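Aminopeptidase-like protein (Chaetomium thermophilum, PDB 5JM6) forms dodecamers and probably acts as a zinc-dependent aminopeptidase of the M18 family, a dodecameric relative of which serves as cargo in selective autophagy. Local coordinates at residues 57-68 with 303-312; 313-322 with 499-508. All coordinates share one frame; numbering follows the deposited sequence.

Contact 1. Residues 57-68 with 303-312. With ZN (zinc ion), chain G; ZN (zinc ion), chain H.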
loop_
_atom_site.group_PDB
_atom_site.type_symbol
_atom_site.label_atom_id
_atom_site.label_comp_id
_atom_site.label_asym_id
_atom_site.label_seq_id
_atom_site.Cartn_x
_atom_site.Cartn_y
_atom_site.Cartn_z
ATOM N N PRO A 57 -47.295 -25.121 -20.420
ATOM C CA PRO A 57 -48.076 -24.419 -19.392
ATOM C C PRO A 57 -47.218 -23.586 -18.433
ATOM O O PRO A 57 -47.640 -22.494 -18.051
ATOM C CB PRO A 57 -48.777 -25.560 -18.652
ATOM C CG PRO A 57 -48.955 -26.607 -19.691
ATOM C CD PRO A 57 -47.712 -26.535 -20.542
ATOM N N TYR A 58 -46.037 -24.078 -18.066
ATOM C CA TYR A 58 -45.133 -23.293 -17.230
ATOM C C TYR A 58 -44.645 -22.055 -17.973
ATOM O O TYR A 58 -44.578 -20.968 -17.399
ATOM C CB TYR A 58 -43.934 -24.125 -16.773
ATOM C CG TYR A 58 -42.931 -23.329 -15.963
ATOM C CD1 TYR A 58 -43.211 -22.948 -14.657
ATOM C CD2 TYR A 58 -41.707 -22.954 -16.505
ATOM C CE1 TYR A 58 -42.301 -22.219 -13.912
ATOM C CE2 TYR A 58 -40.790 -22.225 -15.767
ATOM C CZ TYR A 58 -41.093 -21.862 -14.471
ATOM O OH TYR A 58 -40.185 -21.136 -13.732
ATOM N N LEU A 59 -44.301 -22.228 -19.246
ATOM C CA LEU A 59 -43.863 -21.115 -20.078
ATOM C C LEU A 59 -44.902 -20.000 -20.089
ATOM O O LEU A 59 -44.587 -18.846 -19.798
ATOM C CB LEU A 59 -43.579 -21.584 -21.506
ATOM C CG LEU A 59 -42.269 -22.344 -21.717
ATOM C CD1 LEU A 59 -42.119 -22.760 -23.170
ATOM C CD2 LEU A 59 -41.092 -21.491 -21.277
ATOM N N ASP A 60 -46.143 -20.354 -20.408
ATOM C CA ASP A 60 -47.226 -19.378 -20.461
ATOM C C ASP A 60 -47.467 -18.722 -19.108
ATOM O O ASP A 60 -47.781 -17.535 -19.037
ATOM C CB ASP A 60 -48.518 -20.028 -20.954
ATOM C CG ASP A 60 -48.425 -20.487 -22.391
ATOM O OD1 ASP A 60 -47.630 -19.899 -23.155
ATOM O OD2 ASP A 60 -49.151 -21.434 -22.760
ATOM N N PHE A 61 -47.328 -19.496 -18.038
ATOM C CA PHE A 61 -47.480 -18.946 -16.699
ATOM C C PHE A 61 -46.454 -17.836 -16.471
ATOM O O PHE A 61 -46.820 -16.709 -16.142
ATOM C CB PHE A 61 -47.349 -20.047 -15.643
ATOM C CG PHE A 61 -47.117 -19.533 -14.251
ATOM C CD1 PHE A 61 -48.109 -18.847 -13.571
ATOM C CD2 PHE A 61 -45.905 -19.750 -13.618
ATOM C CE1 PHE A 61 -47.891 -18.378 -12.288
ATOM C CE2 PHE A 61 -45.682 -19.287 -12.337
ATOM C CZ PHE A 61 -46.675 -18.599 -11.671
ATOM N N MET A 62 -45.178 -18.150 -16.683
ATOM C CA MET A 62 -44.101 -17.185 -16.474
ATOM C C MET A 62 -44.267 -15.932 -17.329
ATOM O O MET A 62 -44.046 -14.816 -16.861
ATOM C CB MET A 62 -42.743 -17.826 -16.769
ATOM C CG MET A 62 -42.389 -18.979 -15.849
ATOM S SD MET A 62 -42.426 -18.526 -14.104
ATOM C CE MET A 62 -41.094 -17.332 -14.028
ATOM N N THR A 63 -44.663 -16.123 -18.581
ATOM C CA THR A 63 -44.781 -15.017 -19.520
ATOM C C THR A 63 -45.850 -14.000 -19.110
ATOM O O THR A 63 -45.615 -12.793 -19.145
ATOM C CB THR A 63 -45.089 -15.545 -20.937
ATOM O OG1 THR A 63 -43.947 -16.249 -21.442
ATOM C CG2 THR A 63 -45.431 -14.403 -21.881
ATOM N N HIS A 64 -47.027 -14.488 -18.738
ATOM C CA HIS A 64 -48.181 -13.616 -18.522
ATOM C C HIS A 64 -48.513 -13.246 -17.069
ATOM O O HIS A 64 -49.560 -12.654 -16.808
ATOM C CB HIS A 64 -49.388 -14.235 -19.217
ATOM C CG HIS A 64 -49.209 -14.334 -20.699
ATOM N ND1 HIS A 64 -48.958 -15.526 -21.344
ATOM C CD2 HIS A 64 -49.180 -13.376 -21.655
ATOM C CE1 HIS A 64 -48.814 -15.301 -22.637
ATOM N NE2 HIS A 64 -48.944 -14.005 -22.853
ATOM N N ASN A 65 -47.654 -13.624 -16.127
ATOM C CA ASN A 65 -47.876 -13.282 -14.723
ATOM C C ASN A 65 -46.615 -12.730 -14.058
ATOM O O ASN A 65 -45.998 -13.399 -13.230
ATOM C CB ASN A 65 -48.388 -14.506 -13.967
ATOM C CG ASN A 65 -49.571 -15.153 -14.657
ATOM O OD1 ASN A 65 -50.709 -14.709 -14.510
ATOM N ND2 ASN A 65 -49.305 -16.199 -15.433
ATOM N N PRO A 66 -46.230 -11.500 -14.429
ATOM C CA PRO A 66 -44.938 -10.901 -14.078
ATOM C C PRO A 66 -44.790 -10.452 -12.624
ATOM O O PRO A 66 -43.661 -10.268 -12.168
ATOM C CB PRO A 66 -44.849 -9.691 -15.018
ATOM C CG PRO A 66 -46.164 -9.649 -15.792
ATOM C CD PRO A 66 -47.122 -10.510 -15.049
ATOM N N THR A 67 -45.894 -10.246 -11.919
ATOM C CA THR A 67 -45.820 -9.741 -10.552
ATOM C C THR A 67 -46.473 -10.711 -9.583
ATOM O O THR A 67 -47.237 -11.587 -9.989
ATOM C CB THR A 67 -46.488 -8.357 -10.413
ATOM O OG1 THR A 67 -47.914 -8.501 -10.428
ATOM C CG2 THR A 67 -46.055 -7.436 -11.546
ATOM N N VAL A 68 -46.159 -10.558 -8.303
ATOM C CA VAL A 68 -46.687 -11.452 -7.286
ATOM C C VAL A 68 -48.219 -11.378 -7.250
ATOM O O VAL A 68 -48.885 -12.367 -6.946
ATOM C CB VAL A 68 -46.072 -11.133 -5.895
ATOM C CG1 VAL A 68 -46.568 -9.798 -5.358
ATOM C CG2 VAL A 68 -46.353 -12.251 -4.912
ATOM N N GLY A 303 -37.076 -15.218 -16.654
ATOM C CA GLY A 303 -36.736 -14.454 -15.471
ATOM C C GLY A 303 -37.736 -14.699 -14.360
ATOM O O GLY A 303 -38.824 -15.217 -14.611
ATOM N N ARG A 304 -37.361 -14.305 -13.143
ATOM C CA ARG A 304 -38.171 -14.482 -11.932
ATOM C C ARG A 304 -38.356 -15.946 -11.560
ATOM O O ARG A 304 -39.375 -16.319 -10.976
ATOM C CB ARG A 304 -39.545 -13.829 -12.085
ATOM C CG ARG A 304 -39.514 -12.415 -12.608
ATOM C CD ARG A 304 -40.910 -11.971 -13.002
ATOM N NE ARG A 304 -41.259 -12.405 -14.351
ATOM C CZ ARG A 304 -40.828 -11.806 -15.457
ATOM N NH1 ARG A 304 -40.027 -10.753 -15.370
ATOM N NH2 ARG A 304 -41.195 -12.258 -16.649
ATOM N N ILE A 305 -37.368 -16.771 -11.881
ATOM C CA ILE A 305 -37.450 -18.176 -11.532
ATOM C C ILE A 305 -37.245 -18.379 -10.030
ATOM O O ILE A 305 -37.756 -19.366 -9.492
ATOM C CB ILE A 305 -36.433 -19.035 -12.326
ATOM C CG1 ILE A 305 -36.661 -18.883 -13.830
ATOM C CG2 ILE A 305 -36.563 -20.510 -11.974
ATOM C CD1 ILE A 305 -35.918 -19.916 -14.657
ATOM N N ASP A 306 -36.585 -17.446 -9.324
ATOM C CA ASP A 306 -36.341 -17.744 -7.915
ATOM C C ASP A 306 -37.733 -17.815 -7.305
ATOM O O ASP A 306 -38.411 -16.821 -7.021
ATOM C CB ASP A 306 -35.448 -16.691 -7.219
ATOM C CG ASP A 306 -35.098 -17.064 -5.759
ATOM O OD1 ASP A 306 -35.985 -17.525 -5.014
ATOM O OD2 ASP A 306 -33.927 -16.918 -5.349
ATOM N N ASP A 307 -38.062 -19.090 -7.113
ATOM C CA ASP A 307 -39.290 -19.732 -6.631
ATOM C C ASP A 307 -40.649 -19.604 -7.319
ATOM O O ASP A 307 -41.560 -20.314 -6.908
ATOM C CB ASP A 307 -39.505 -19.433 -5.168
ATOM C CG ASP A 307 -39.341 -20.680 -4.335
ATOM O OD1 ASP A 307 -38.908 -21.694 -4.920
ATOM O OD2 ASP A 307 -39.680 -20.682 -3.139
ATOM N N LYS A 308 -40.830 -18.787 -8.347
ATOM C CA LYS A 308 -42.059 -18.968 -9.117
ATOM C C LYS A 308 -42.065 -20.400 -9.675
ATOM O O LYS A 308 -43.123 -21.001 -9.843
ATOM C CB LYS A 308 -42.197 -17.931 -10.233
ATOM C CG LYS A 308 -42.856 -16.625 -9.791
ATOM C CD LYS A 308 -42.736 -15.563 -10.876
ATOM C CE LYS A 308 -43.676 -14.390 -10.640
ATOM N NZ LYS A 308 -43.115 -13.352 -9.733
ATOM N N LEU A 309 -40.875 -20.953 -9.906
ATOM C CA LEU A 309 -40.732 -22.328 -10.390
ATOM C C LEU A 309 -41.170 -23.385 -9.368
ATOM O O LEU A 309 -42.015 -24.223 -9.679
ATOM C CB LEU A 309 -39.284 -22.588 -10.818
ATOM C CG LEU A 309 -38.892 -24.013 -11.223
ATOM C CD1 LEU A 309 -39.855 -24.596 -12.244
ATOM C CD2 LEU A 309 -37.479 -24.032 -11.777
ATOM N N CYS A 310 -40.603 -23.365 -8.164
ATOM C CA CYS A 310 -40.988 -24.354 -7.156
ATOM C C CYS A 310 -42.427 -24.141 -6.701
ATOM O O CYS A 310 -43.146 -25.101 -6.426
ATOM C CB CYS A 310 -40.052 -24.315 -5.946
ATOM S SG CYS A 310 -38.407 -25.013 -6.226
ATOM N N SER A 311 -42.845 -22.882 -6.624
ATOM C CA SER A 311 -44.212 -22.568 -6.227
ATOM C C SER A 311 -45.219 -23.086 -7.245
ATOM O O SER A 311 -46.211 -23.713 -6.877
ATOM C CB SER A 311 -44.389 -21.062 -6.041
ATOM O OG SER A 311 -43.693 -20.608 -4.894
ATOM N N TRP A 312 -44.965 -22.827 -8.525
ATOM C CA TRP A 312 -45.895 -23.248 -9.565
ATOM C C TRP A 312 -46.025 -24.766 -9.611
ATOM O O TRP A 312 -47.124 -25.294 -9.769
ATOM C CB TRP A 312 -45.462 -22.721 -10.932
ATOM C CG TRP A 312 -46.454 -23.013 -12.009
ATOM C CD1 TRP A 312 -47.599 -22.321 -12.278
ATOM C CD2 TRP A 312 -46.393 -24.078 -12.963
ATOM N NE1 TRP A 312 -48.255 -22.890 -13.344
ATOM C CE2 TRP A 312 -47.535 -23.970 -13.782
ATOM C CE3 TRP A 312 -45.484 -25.112 -13.205
ATOM C CZ2 TRP A 312 -47.791 -24.856 -14.825
ATOM C CZ3 TRP A 312 -45.740 -25.991 -14.241
ATOM C CH2 TRP A 312 -46.884 -25.858 -15.038
HETATM ZN ZN ZN G . -34.066 -15.377 -4.402
HETATM ZN ZN ZN H . -36.035 -18.418 -3.258
#

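Contact 2. Residues 313-322 with 499-508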
loop_
_atom_site.group_PDB
_atom_site.type_symbol
_atom_site.label_atom_id
_atom_site.label_comp_id
_atom_site.label_asym_id
_atom_site.label_seq_id
_atom_site.Cartn_x
_atom_site.Cartn_y
_atom_site.Cartn_z
ATOM N N ALA A 313 -44.904 -25.463 -9.463
ATOM C CA ALA A 313 -44.910 -26.921 -9.474
ATOM C C ALA A 313 -45.652 -27.474 -8.261
ATOM O O ALA A 313 -46.353 -28.482 -8.359
ATOM C CB ALA A 313 -43.490 -27.461 -9.523
ATOM N N ALA A 314 -45.495 -26.810 -7.119
ATOM C CA ALA A 314 -46.209 -27.197 -5.907
ATOM C C ALA A 314 -47.709 -27.003 -6.093
ATOM O O ALA A 314 -48.505 -27.885 -5.769
ATOM C CB ALA A 314 -45.711 -26.397 -4.715
ATOM N N PHE A 315 -48.082 -25.842 -6.623
ATOM C CA PHE A 315 -49.474 -25.530 -6.921
ATOM C C PHE A 315 -50.083 -26.576 -7.853
ATOM O O PHE A 315 -51.169 -27.092 -7.589
ATOM C CB PHE A 315 -49.578 -24.131 -7.536
ATOM C CG PHE A 315 -50.966 -23.749 -7.974
ATOM C CD1 PHE A 315 -51.915 -23.341 -7.052
ATOM C CD2 PHE A 315 -51.311 -23.776 -9.315
ATOM C CE1 PHE A 315 -53.188 -22.983 -7.458
ATOM C CE2 PHE A 315 -52.580 -23.415 -9.727
ATOM C CZ PHE A 315 -53.520 -23.020 -8.797
ATOM N N MET A 316 -49.375 -26.898 -8.934
ATOM C CA MET A 316 -49.871 -27.879 -9.895
ATOM C C MET A 316 -49.964 -29.271 -9.276
ATOM O O MET A 316 -50.851 -30.049 -9.625
ATOM C CB MET A 316 -48.984 -27.921 -11.144
ATOM C CG MET A 316 -49.042 -26.667 -12.010
ATOM S SD MET A 316 -50.660 -26.324 -12.740
ATOM C CE MET A 316 -50.818 -27.674 -13.909
ATOM N N ALA A 317 -49.054 -29.585 -8.359
ATOM C CA ALA A 317 -49.105 -30.864 -7.661
ATOM C C ALA A 317 -50.403 -30.994 -6.873
ATOM O O ALA A 317 -51.040 -32.046 -6.885
ATOM C CB ALA A 317 -47.914 -31.021 -6.746
ATOM N N LEU A 318 -50.794 -29.919 -6.194
ATOM C CA LEU A 318 -52.048 -29.920 -5.452
ATOM C C LEU A 318 -53.228 -30.147 -6.393
ATOM O O LEU A 318 -54.092 -30.980 -6.121
ATOM C CB LEU A 318 -52.230 -28.612 -4.683
ATOM C CG LEU A 318 -53.438 -28.578 -3.744
ATOM C CD1 LEU A 318 -53.339 -29.695 -2.716
ATOM C CD2 LEU A 318 -53.551 -27.229 -3.060
ATOM N N LEU A 319 -53.255 -29.417 -7.504
ATOM C CA LEU A 319 -54.332 -29.566 -8.478
ATOM C C LEU A 319 -54.385 -30.975 -9.068
ATOM O O LEU A 319 -55.449 -31.445 -9.467
ATOM C CB LEU A 319 -54.189 -28.542 -9.610
ATOM C CG LEU A 319 -54.446 -27.068 -9.289
ATOM C CD1 LEU A 319 -54.443 -26.243 -10.568
ATOM C CD2 LEU A 319 -55.754 -26.887 -8.534
ATOM N N HIS A 320 -53.234 -31.634 -9.149
ATOM C CA HIS A 320 -53.162 -32.976 -9.723
ATOM C C HIS A 320 -53.126 -34.111 -8.694
ATOM O O HIS A 320 -52.986 -35.276 -9.062
ATOM C CB HIS A 320 -51.951 -33.075 -10.651
ATOM C CG HIS A 320 -52.134 -32.356 -11.951
ATOM N ND1 HIS A 320 -52.391 -33.010 -13.135
ATOM C CD2 HIS A 320 -52.113 -31.034 -12.249
ATOM C CE1 HIS A 320 -52.512 -32.125 -14.109
ATOM N NE2 HIS A 320 -52.346 -30.918 -13.598
ATOM N N ALA A 321 -53.237 -33.779 -7.412
ATOM C CA ALA A 321 -53.151 -34.795 -6.366
ATOM C C ALA A 321 -54.373 -35.712 -6.356
ATOM O O ALA A 321 -55.448 -35.336 -6.824
ATOM C CB ALA A 321 -52.978 -34.138 -5.005
ATOM N N LYS A 322 -54.195 -36.921 -5.828
ATOM C CA LYS A 322 -55.311 -37.837 -5.619
ATOM C C LYS A 322 -56.291 -37.271 -4.602
ATOM O O LYS A 322 -55.884 -36.569 -3.675
ATOM C CB LYS A 322 -54.826 -39.200 -5.107
ATOM C CG LYS A 322 -54.084 -40.085 -6.093
ATOM C CD LYS A 322 -53.755 -41.422 -5.428
ATOM C CE LYS A 322 -52.579 -42.125 -6.088
ATOM N NZ LYS A 322 -52.109 -43.294 -5.288
ATOM N N GLY A 499 -40.710 -31.481 -11.167
ATOM C CA GLY A 499 -41.080 -30.871 -9.905
ATOM C C GLY A 499 -42.472 -31.260 -9.438
ATOM O O GLY A 499 -42.634 -31.750 -8.319
ATOM N N VAL A 500 -43.445 -31.119 -10.324
ATOM C CA VAL A 500 -44.827 -31.443 -10.047
ATOM C C VAL A 500 -44.935 -32.903 -9.692
ATOM O O VAL A 500 -45.675 -33.289 -8.798
ATOM C CB VAL A 500 -45.664 -31.257 -11.322
ATOM C CG1 VAL A 500 -47.098 -31.703 -11.116
ATOM C CG2 VAL A 500 -45.596 -29.830 -11.818
ATOM N N LYS A 501 -44.190 -33.714 -10.416
ATOM C CA LYS A 501 -44.199 -35.158 -10.222
ATOM C C LYS A 501 -43.760 -35.525 -8.805
ATOM O O LYS A 501 -44.395 -36.348 -8.149
ATOM C CB LYS A 501 -43.301 -35.844 -11.249
ATOM C CG LYS A 501 -43.423 -37.353 -11.253
ATOM C CD LYS A 501 -42.375 -37.973 -12.151
ATOM C CE LYS A 501 -42.594 -39.465 -12.297
ATOM N NZ LYS A 501 -41.549 -40.087 -13.152
ATOM N N PHE A 502 -42.686 -34.902 -8.329
ATOM C CA PHE A 502 -42.201 -35.188 -6.984
ATOM C C PHE A 502 -43.145 -34.677 -5.900
ATOM O O PHE A 502 -43.441 -35.394 -4.944
ATOM C CB PHE A 502 -40.815 -34.593 -6.754
ATOM C CG PHE A 502 -40.405 -34.597 -5.312
ATOM C CD1 PHE A 502 -40.064 -35.784 -4.684
ATOM C CD2 PHE A 502 -40.391 -33.425 -4.576
ATOM C CE1 PHE A 502 -39.702 -35.800 -3.354
ATOM C CE2 PHE A 502 -40.028 -33.433 -3.244
ATOM C CZ PHE A 502 -39.684 -34.623 -2.632
ATOM N N TYR A 503 -43.598 -33.433 -6.032
ATOM C CA TYR A 503 -44.490 -32.850 -5.036
ATOM C C TYR A 503 -45.801 -33.621 -4.948
ATOM O O TYR A 503 -46.303 -33.870 -3.852
ATOM C CB TYR A 503 -44.780 -31.384 -5.347
ATOM C CG TYR A 503 -43.586 -30.472 -5.251
ATOM C CD1 TYR A 503 -42.638 -30.634 -4.249
ATOM C CD2 TYR A 503 -43.409 -29.446 -6.164
ATOM C CE1 TYR A 503 -41.545 -29.796 -4.164
ATOM C CE2 TYR A 503 -42.323 -28.606 -6.089
ATOM C CZ TYR A 503 -41.395 -28.784 -5.089
ATOM O OH TYR A 503 -40.312 -27.943 -5.020
ATOM N N LYS A 504 -46.356 -33.993 -6.099
ATOM C CA LYS A 504 -47.569 -34.800 -6.110
ATOM C C LYS A 504 -47.317 -36.116 -5.389
ATOM O O LYS A 504 -48.175 -36.608 -4.659
ATOM C CB LYS A 504 -48.059 -35.075 -7.533
ATOM C CG LYS A 504 -49.335 -35.911 -7.565
ATOM C CD LYS A 504 -49.659 -36.424 -8.957
ATOM C CE LYS A 504 -50.445 -37.730 -8.895
ATOM N NZ LYS A 504 -51.918 -37.531 -8.770
ATOM N N GLY A 505 -46.128 -36.675 -5.597
ATOM C CA GLY A 505 -45.738 -37.897 -4.922
ATOM C C GLY A 505 -45.765 -37.734 -3.416
ATOM O O GLY A 505 -46.224 -38.619 -2.695
ATOM N N PHE A 506 -45.282 -36.593 -2.940
ATOM C CA PHE A 506 -45.246 -36.317 -1.510
ATOM C C PHE A 506 -46.652 -36.190 -0.921
ATOM O O PHE A 506 -46.983 -36.873 0.047
ATOM C CB PHE A 506 -44.433 -35.050 -1.238
ATOM C CG PHE A 506 -44.649 -34.470 0.129
ATOM C CD1 PHE A 506 -44.076 -35.054 1.247
ATOM C CD2 PHE A 506 -45.418 -33.331 0.294
ATOM C CE1 PHE A 506 -44.276 -34.516 2.503
ATOM C CE2 PHE A 506 -45.620 -32.787 1.546
ATOM C CZ PHE A 506 -45.048 -33.380 2.654
ATOM N N LEU A 507 -47.477 -35.326 -1.506
ATOM C CA LEU A 507 -48.831 -35.130 -1.001
ATOM C C LEU A 507 -49.628 -36.433 -1.042
ATOM O O LEU A 507 -50.391 -36.726 -0.122
ATOM C CB LEU A 507 -49.554 -34.036 -1.794
ATOM C CG LEU A 507 -48.941 -32.630 -1.744
ATOM C CD1 LEU A 507 -49.600 -31.722 -2.767
ATOM C CD2 LEU A 507 -49.040 -32.020 -0.353
ATOM N N ASP A 508 -49.434 -37.229 -2.089
ATOM C CA ASP A 508 -50.190 -38.470 -2.225
ATOM C C ASP A 508 -49.681 -39.583 -1.305
ATOM O O ASP A 508 -50.474 -40.369 -0.789
ATOM C CB ASP A 508 -50.174 -38.958 -3.679
ATOM C CG ASP A 508 -51.012 -38.088 -4.603
ATOM O OD1 ASP A 508 -51.701 -37.172 -4.107
ATOM O OD2 ASP A 508 -50.993 -38.333 -5.826
#

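Contact 1. Residues 57-68 with 303-312
Buried helix-helix packing built on the aromatic cluster of Tyr-58, Phe-61 and Trp-312 joins helix 55-64, near the start of the modelled chain, to the first half of helix 305-320, whose N-terminal end lies by the zinc ligand Asp-306. The two run closer to antiparallel than parallel, at 135°, with their axes 11.3 Å apart at closest approach, a wide spacing that suits bulky side chains. Trp-312 fills much of it. The Phe-61 ring makes an offset stack with the five-membered ring of Trp-312 (centroids 4.2 Å apart), placing Trp-312 CD1 over the middle of the phenyl face. Tyr-58, its CG anti to the backbone N (chi1 177°), turns a ring edge toward the face of the six-membered ring, an offset edge-to-face pair, while its CB makes a CH-pi contact 4.0 Å from that ring's centroid. The tyrosine then reaches on to Leu-309, whose CD1 lies 3.7 Å from Tyr-58 CZ. Farther along, Met-62, bent at chi2 and chi3, swings its tip between the helices: SD lies 3.9 Å from Lys-308 CB, and CE nears the carbonyl of Gly-303. The lysine's methylenes serve here as apolar surface. Beside this packing, the Asp-306 carboxylate bridges the two zinc ions. No hydrogen bond crosses between the segments, and Trp-312 NE1 is satisfied by Tyr-74 instead, so ring stacking and apolar fit hold the helices together.

Contact 2. Residues 313-322 with 499-508
Val-500, Lys-504 and Ala-317 give up the most surface where helices 305-320 and 495-514 cross in close contact. Ala-317 CB is a knob in a hole formed by Val-500, Tyr-503, Lys-504 and Leu-507, and it lies 3.5 Å from Tyr-503 CB. A methyl suits this place because the helix axes come within 7.9 Å of each other, leaving little depth for a larger group. Val-500 uses both branches: CG2 sits 3.9 Å from Ala-313 CB and equally near Met-316 CB, whereas CG1, anti to the backbone N (chi1 175°), turns toward the backbone of Ala-317. Tyr-503 sets a ring edge against the backbone of Ala-313. The crossing angle of -53° is near that expected of ridges-into-grooves packing in which both ridges are of residues four apart, here Ala-313 and Ala-317 against Val-500 and Lys-504. This pair of helices lies against the large mixed sheet of the zinc-exopeptidase fold, with Ala-314 and Tyr-503 touching Ile-130 and Leu-507 touching Lys-331. At the more exposed end, polar groups take over. Lys-504 lies extended until its bend at chi4, where NZ donates to His-320 O at 2.5 Å, tilted 20° from the carbonyl plane, and forms a salt bridge with Asp-508 OD2 at 3.2 Å. With an alanine here, the His-320 carbonyl would probably lose this donor and Asp-508 one of its positive partners. Lys-331 also meets Asp-508, at OD1; that same oxygen accepts the backbone N of Lys-322 at 3.0 Å, on its syn side but well tilted out of the carboxylate plane.

Overall arrangement
Helix 305-320 carries both contacts in succession: contact 1 uses its first half, with the N-terminal end near the zinc site, and contact 2 its second, the two centres lying about 17 Å apart. They meet where Cys-310 O packs 3.6 Å from Tyr-503 CE2. Helix 495-514 also reaches back to contact 1 through Pro-496, which touches Tyr-58, Leu-309 and Trp-312. Asp-306, in contact 1, binds both zinc ions directly, in a site completed by His-133, Glu-340, Asp-391 and His-485, whereas in contact 2 the side chain of Tyr-503 is about 11 Å from a zinc ion and about 6 Å from the side chain of Asp-307. From the metal site, helix 305-320 thus runs through two successive helix-packing interfaces.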